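Local coordinates for protein succinylglutamate desuccinylase/aspartoacylase (Shewanella frigidimarina, PDB 3LWU) that binds zinc and probably works as a hydrolase of the succinylglutamate desuccinylase/aspartoacylase family, acting on ester bonds, at residues L191-C203 with D360-V372. Residues are numbered along the deposited sequence; the frame is centred on the assembly and turned at random.
Sequences LHTGPKSCKHLYC and DCVPILHFASASV. With ZN (zinc ion), chain C.
Lys196 and Ser197 pair antiparallel with His366 and Leu365, a two-residue ladder that joins the zinc-bearing catalytic domain of this M14-like fold to the C-terminal beta structure. His366 N donates to Lys196 O (2.8 Å), the return bond from Lys196 N to His366 O is weak, and Cys198 N reaches Ile364 O almost straight, at 170°. Ile364 and Leu365 form a classic beta bulge opposite Lys380, consistent with both side chains reaching His200, Ile364 over the ring face and Leu365 obliquely. The 191-203 segment also carries His192, whose ND1 binds the zinc ion together with His63 and Glu66.

On the face of Lys196 and His366, the aliphatic start of the lysine suits a ring partner: CB lies 3.8 Å from the centroid of the His366 imidazole, a CH-pi contact. The same ring is also stacked with Tyr323. On the face of Ser197 and Leu365, their CB atoms meet at 3.6 Å. At the end of the ladder the compact Pro195 ring packs obliquely against Leu365, CG 3.8 Å from CD1.

With CG1 anti to the carbonyl carbon (chi1 -69°), Ile364 sets its CG2 methyl over the centre of the His200 ring, 3.4 Å from the centroid. Imidazole suits this place by offering a flat face and an in-plane N-H at once: ND1 donates to Cys198 O (3.0 Å), fixing the ring's rotation, while NE2 hydrogen-bonds an unidentified bound molecule, probably from the crystallisation liquor. A leucine in place of His200 would probably leave Ile364 without its flat platform and Cys198 O without one of its two donors. The second donor is Ser197 OG, a hydroxyl short enough to reach the next residue's carbonyl, on a lone pair of Cys198 O at 2.9 Å.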
loop_
_atom_site.group_PDB
_atom_site.type_symbol
_atom_site.label_atom_id
_atom_site.label_comp_id
_atom_site.label_asym_id
_atom_site.label_seq_id
_atom_site.Cartn_x
_atom_site.Cartn_y
_atom_site.Cartn_z
ATOM N N LEU A 191 2.435 25.765 1.970
ATOM C CA LEU A 191 3.596 25.326 1.214
ATOM C C LEU A 191 3.528 23.857 0.810
ATOM O O LEU A 191 3.509 22.959 1.657
ATOM C CB LEU A 191 4.860 25.533 2.042
ATOM C CG LEU A 191 5.142 26.906 2.649
ATOM C CD1 LEU A 191 6.501 26.930 3.218
ATOM C CD2 LEU A 191 4.981 28.068 1.626
ATOM N N HIS A 192 3.516 23.650 -0.502
ATOM C CA HIS A 192 3.405 22.361 -1.134
ATOM C C HIS A 192 4.578 22.140 -2.105
ATOM O O HIS A 192 5.436 22.988 -2.259
ATOM C CB HIS A 192 2.095 22.299 -1.911
ATOM C CG HIS A 192 0.873 22.157 -1.054
ATOM N ND1 HIS A 192 0.115 21.009 -1.036
ATOM C CD2 HIS A 192 0.243 23.038 -0.235
ATOM C CE1 HIS A 192 -0.939 21.197 -0.261
ATOM N NE2 HIS A 192 -0.871 22.408 0.262
ATOM N N THR A 193 4.655 20.944 -2.692
ATOM C CA THR A 193 5.505 20.701 -3.859
ATOM C C THR A 193 4.667 19.964 -4.895
ATOM O O THR A 193 3.643 19.381 -4.574
ATOM C CB THR A 193 6.756 19.826 -3.564
ATOM O OG1 THR A 193 6.371 18.442 -3.566
ATOM C CG2 THR A 193 7.448 20.196 -2.227
ATOM N N GLY A 194 5.135 19.949 -6.129
ATOM C CA GLY A 194 4.550 19.094 -7.147
ATOM C C GLY A 194 5.287 17.784 -7.106
ATOM O O GLY A 194 6.046 17.535 -6.178
ATOM N N PRO A 195 5.056 16.925 -8.096
ATOM C CA PRO A 195 5.755 15.620 -8.120
ATOM C C PRO A 195 7.169 15.760 -8.674
ATOM O O PRO A 195 8.072 15.950 -7.881
ATOM C CB PRO A 195 4.818 14.727 -8.944
ATOM C CG PRO A 195 4.049 15.668 -9.761
ATOM C CD PRO A 195 3.864 16.918 -8.953
ATOM N N LYS A 196 7.367 15.646 -9.978
ATOM C CA LYS A 196 8.578 16.137 -10.629
ATOM C C LYS A 196 8.126 17.415 -11.252
ATOM O O LYS A 196 7.298 17.419 -12.169
ATOM C CB LYS A 196 9.091 15.181 -11.695
ATOM C CG LYS A 196 9.385 13.788 -11.156
ATOM C CD LYS A 196 10.580 13.803 -10.177
ATOM C CE LYS A 196 11.095 12.368 -9.824
ATOM N NZ LYS A 196 11.448 11.538 -11.051
ATOM N N SER A 197 8.602 18.517 -10.697
ATOM C CA SER A 197 7.912 19.780 -10.881
ATOM C C SER A 197 8.816 20.972 -10.767
ATOM O O SER A 197 9.803 20.926 -10.043
ATOM C CB SER A 197 6.803 19.889 -9.826
ATOM O OG SER A 197 6.117 21.114 -9.929
ATOM N N CYS A 198 8.475 22.039 -11.486
ATOM C CA CYS A 198 9.165 23.314 -11.351
ATOM C C CYS A 198 8.394 24.155 -10.308
ATOM O O CYS A 198 7.332 23.705 -9.800
ATOM C CB CYS A 198 9.221 24.044 -12.706
ATOM S SG CYS A 198 7.616 24.723 -13.291
ATOM N N LYS A 199 8.882 25.352 -9.999
ATOM C CA LYS A 199 8.250 26.165 -8.979
ATOM C C LYS A 199 7.067 26.854 -9.599
ATOM O O LYS A 199 7.183 27.422 -10.678
ATOM C CB LYS A 199 9.207 27.199 -8.397
ATOM C CG LYS A 199 10.383 26.607 -7.610
ATOM C CD LYS A 199 11.299 27.684 -7.087
ATOM C CE LYS A 199 12.607 27.107 -6.595
ATOM N NZ LYS A 199 13.389 28.113 -5.855
ATOM N N HIS A 200 5.919 26.787 -8.932
ATOM C CA HIS A 200 4.761 27.525 -9.383
ATOM C C HIS A 200 3.886 27.979 -8.212
ATOM O O HIS A 200 4.095 27.557 -7.121
ATOM C CB HIS A 200 3.981 26.726 -10.461
ATOM C CG HIS A 200 3.518 25.361 -10.039
ATOM N ND1 HIS A 200 4.375 24.296 -9.855
ATOM C CD2 HIS A 200 2.265 24.868 -9.846
ATOM C CE1 HIS A 200 3.684 23.222 -9.512
ATOM N NE2 HIS A 200 2.392 23.533 -9.519
ATOM N N LEU A 201 2.924 28.851 -8.445
ATOM C CA LEU A 201 2.122 29.438 -7.382
ATOM C C LEU A 201 0.622 29.445 -7.732
ATOM O O LEU A 201 0.257 29.637 -8.858
ATOM C CB LEU A 201 2.588 30.888 -7.200
ATOM C CG LEU A 201 1.826 31.914 -6.363
ATOM C CD1 LEU A 201 1.904 31.492 -4.918
ATOM C CD2 LEU A 201 2.425 33.280 -6.541
ATOM N N TYR A 202 -0.233 29.225 -6.756
ATOM C CA TYR A 202 -1.665 29.373 -6.940
ATOM C C TYR A 202 -2.037 30.684 -6.275
ATOM O O TYR A 202 -1.796 30.847 -5.077
ATOM C CB TYR A 202 -2.400 28.253 -6.249
ATOM C CG TYR A 202 -2.451 26.970 -7.020
ATOM C CD1 TYR A 202 -1.455 26.017 -6.879
ATOM C CD2 TYR A 202 -3.498 26.687 -7.885
ATOM C CE1 TYR A 202 -1.495 24.830 -7.550
ATOM C CE2 TYR A 202 -3.535 25.477 -8.583
ATOM C CZ TYR A 202 -2.511 24.568 -8.410
ATOM O OH TYR A 202 -2.514 23.361 -9.063
ATOM N N CYS A 203 -2.613 31.604 -7.032
ATOM C CA CYS A 203 -2.887 32.974 -6.553
ATOM C C CYS A 203 -4.284 33.393 -6.935
ATOM O O CYS A 203 -4.610 33.406 -8.110
ATOM C CB CYS A 203 -1.896 33.915 -7.213
ATOM S SG CYS A 203 -1.926 35.630 -6.689
ATOM N N ASP A 360 1.241 25.382 -28.238
ATOM C CA ASP A 360 2.382 25.728 -27.397
ATOM C C ASP A 360 1.981 25.651 -25.934
ATOM O O ASP A 360 0.862 25.979 -25.562
ATOM C CB ASP A 360 2.903 27.146 -27.669
ATOM C CG ASP A 360 3.395 27.329 -29.077
ATOM O OD1 ASP A 360 3.642 26.322 -29.788
ATOM O OD2 ASP A 360 3.495 28.501 -29.488
ATOM N N CYS A 361 2.901 25.221 -25.092
ATOM C CA CYS A 361 2.608 25.166 -23.671
ATOM C C CYS A 361 3.858 25.375 -22.872
ATOM O O CYS A 361 4.941 25.412 -23.434
ATOM C CB CYS A 361 1.956 23.831 -23.328
ATOM S SG CYS A 361 3.029 22.379 -23.359
ATOM N N VAL A 362 3.694 25.539 -21.557
ATOM C CA VAL A 362 4.795 25.412 -20.598
ATOM C C VAL A 362 4.475 24.229 -19.700
ATOM O O VAL A 362 3.590 24.318 -18.839
ATOM C CB VAL A 362 4.985 26.725 -19.783
ATOM C CG1 VAL A 362 6.058 26.579 -18.733
ATOM C CG2 VAL A 362 5.296 27.913 -20.726
ATOM N N PRO A 363 5.176 23.092 -19.888
ATOM C CA PRO A 363 4.958 22.001 -18.991
ATOM C C PRO A 363 5.408 22.351 -17.570
ATOM O O PRO A 363 6.522 22.893 -17.385
ATOM C CB PRO A 363 5.830 20.870 -19.581
ATOM C CG PRO A 363 6.049 21.237 -20.971
ATOM C CD PRO A 363 6.132 22.726 -20.939
ATOM N N ILE A 364 4.553 22.059 -16.578
ATOM C CA ILE A 364 4.849 22.459 -15.193
ATOM C C ILE A 364 5.361 21.308 -14.349
ATOM O O ILE A 364 6.292 21.485 -13.574
ATOM C CB ILE A 364 3.627 23.133 -14.528
ATOM C CG1 ILE A 364 3.389 24.485 -15.181
ATOM C CG2 ILE A 364 3.817 23.304 -13.014
ATOM C CD1 ILE A 364 4.640 25.424 -15.102
ATOM N N LEU A 365 4.730 20.143 -14.485
ATOM C CA LEU A 365 5.072 18.978 -13.697
ATOM C C LEU A 365 4.748 17.723 -14.477
ATOM O O LEU A 365 3.908 17.726 -15.400
ATOM C CB LEU A 365 4.333 18.983 -12.332
ATOM C CG LEU A 365 2.814 19.049 -12.344
ATOM C CD1 LEU A 365 2.167 17.634 -12.361
ATOM C CD2 LEU A 365 2.254 19.862 -11.146
ATOM N N HIS A 366 5.429 16.647 -14.110
ATOM C CA HIS A 366 5.082 15.339 -14.637
ATOM C C HIS A 366 5.068 14.249 -13.576
ATOM O O HIS A 366 5.562 14.420 -12.471
ATOM C CB HIS A 366 5.964 14.953 -15.854
ATOM C CG HIS A 366 7.393 14.636 -15.546
ATOM N ND1 HIS A 366 7.802 13.435 -14.992
ATOM C CD2 HIS A 366 8.531 15.337 -15.801
ATOM C CE1 HIS A 366 9.126 13.426 -14.893
ATOM N NE2 HIS A 366 9.595 14.573 -15.368
ATOM N N PHE A 367 4.520 13.108 -13.969
ATOM C CA PHE A 367 4.366 11.932 -13.130
ATOM C C PHE A 367 5.717 11.396 -12.664
ATOM O O PHE A 367 6.702 11.401 -13.418
ATOM C CB PHE A 367 3.617 10.894 -13.977
ATOM C CG PHE A 367 3.102 9.714 -13.217
ATOM C CD1 PHE A 367 2.147 9.868 -12.229
ATOM C CD2 PHE A 367 3.506 8.454 -13.547
ATOM C CE1 PHE A 367 1.668 8.769 -11.539
ATOM C CE2 PHE A 367 3.008 7.370 -12.872
ATOM C CZ PHE A 367 2.081 7.534 -11.871
ATOM N N ALA A 368 5.769 10.951 -11.413
ATOM C CA ALA A 368 7.021 10.550 -10.757
ATOM C C ALA A 368 7.486 9.149 -11.106
ATOM O O ALA A 368 8.538 8.745 -10.687
ATOM C CB ALA A 368 6.863 10.625 -9.222
ATOM N N SER A 369 6.696 8.368 -11.814
ATOM C CA SER A 369 7.120 7.007 -12.181
ATOM C C SER A 369 7.221 6.921 -13.710
ATOM O O SER A 369 6.622 7.722 -14.422
ATOM C CB SER A 369 6.100 6.009 -11.647
ATOM O OG SER A 369 6.293 4.699 -12.142
ATOM N N ALA A 370 7.967 5.944 -14.205
ATOM C CA ALA A 370 8.170 5.771 -15.623
ATOM C C ALA A 370 7.289 4.672 -16.180
ATOM O O ALA A 370 7.393 4.405 -17.366
ATOM C CB ALA A 370 9.616 5.462 -15.919
ATOM N N SER A 371 6.429 4.040 -15.376
ATOM C CA SER A 371 5.440 3.084 -15.923
ATOM C C SER A 371 4.028 3.573 -15.685
ATOM O O SER A 371 3.648 3.896 -14.554
ATOM C CB SER A 371 5.605 1.691 -15.329
ATOM O OG SER A 371 5.905 1.756 -13.970
ATOM N N VAL A 372 3.242 3.633 -16.750
ATOM C CA VAL A 372 1.897 4.184 -16.666
ATOM C C VAL A 372 0.834 3.290 -17.301
ATOM O O VAL A 372 1.116 2.433 -18.121
ATOM C CB VAL A 372 1.864 5.591 -17.286
ATOM C CG1 VAL A 372 2.980 6.446 -16.687
ATOM C CG2 VAL A 372 1.917 5.557 -18.862
HETATM ZN ZN ZN C . 0.429 19.309 -2.159
HETATM O O HOH W 1 9.580 10.717 -13.364
#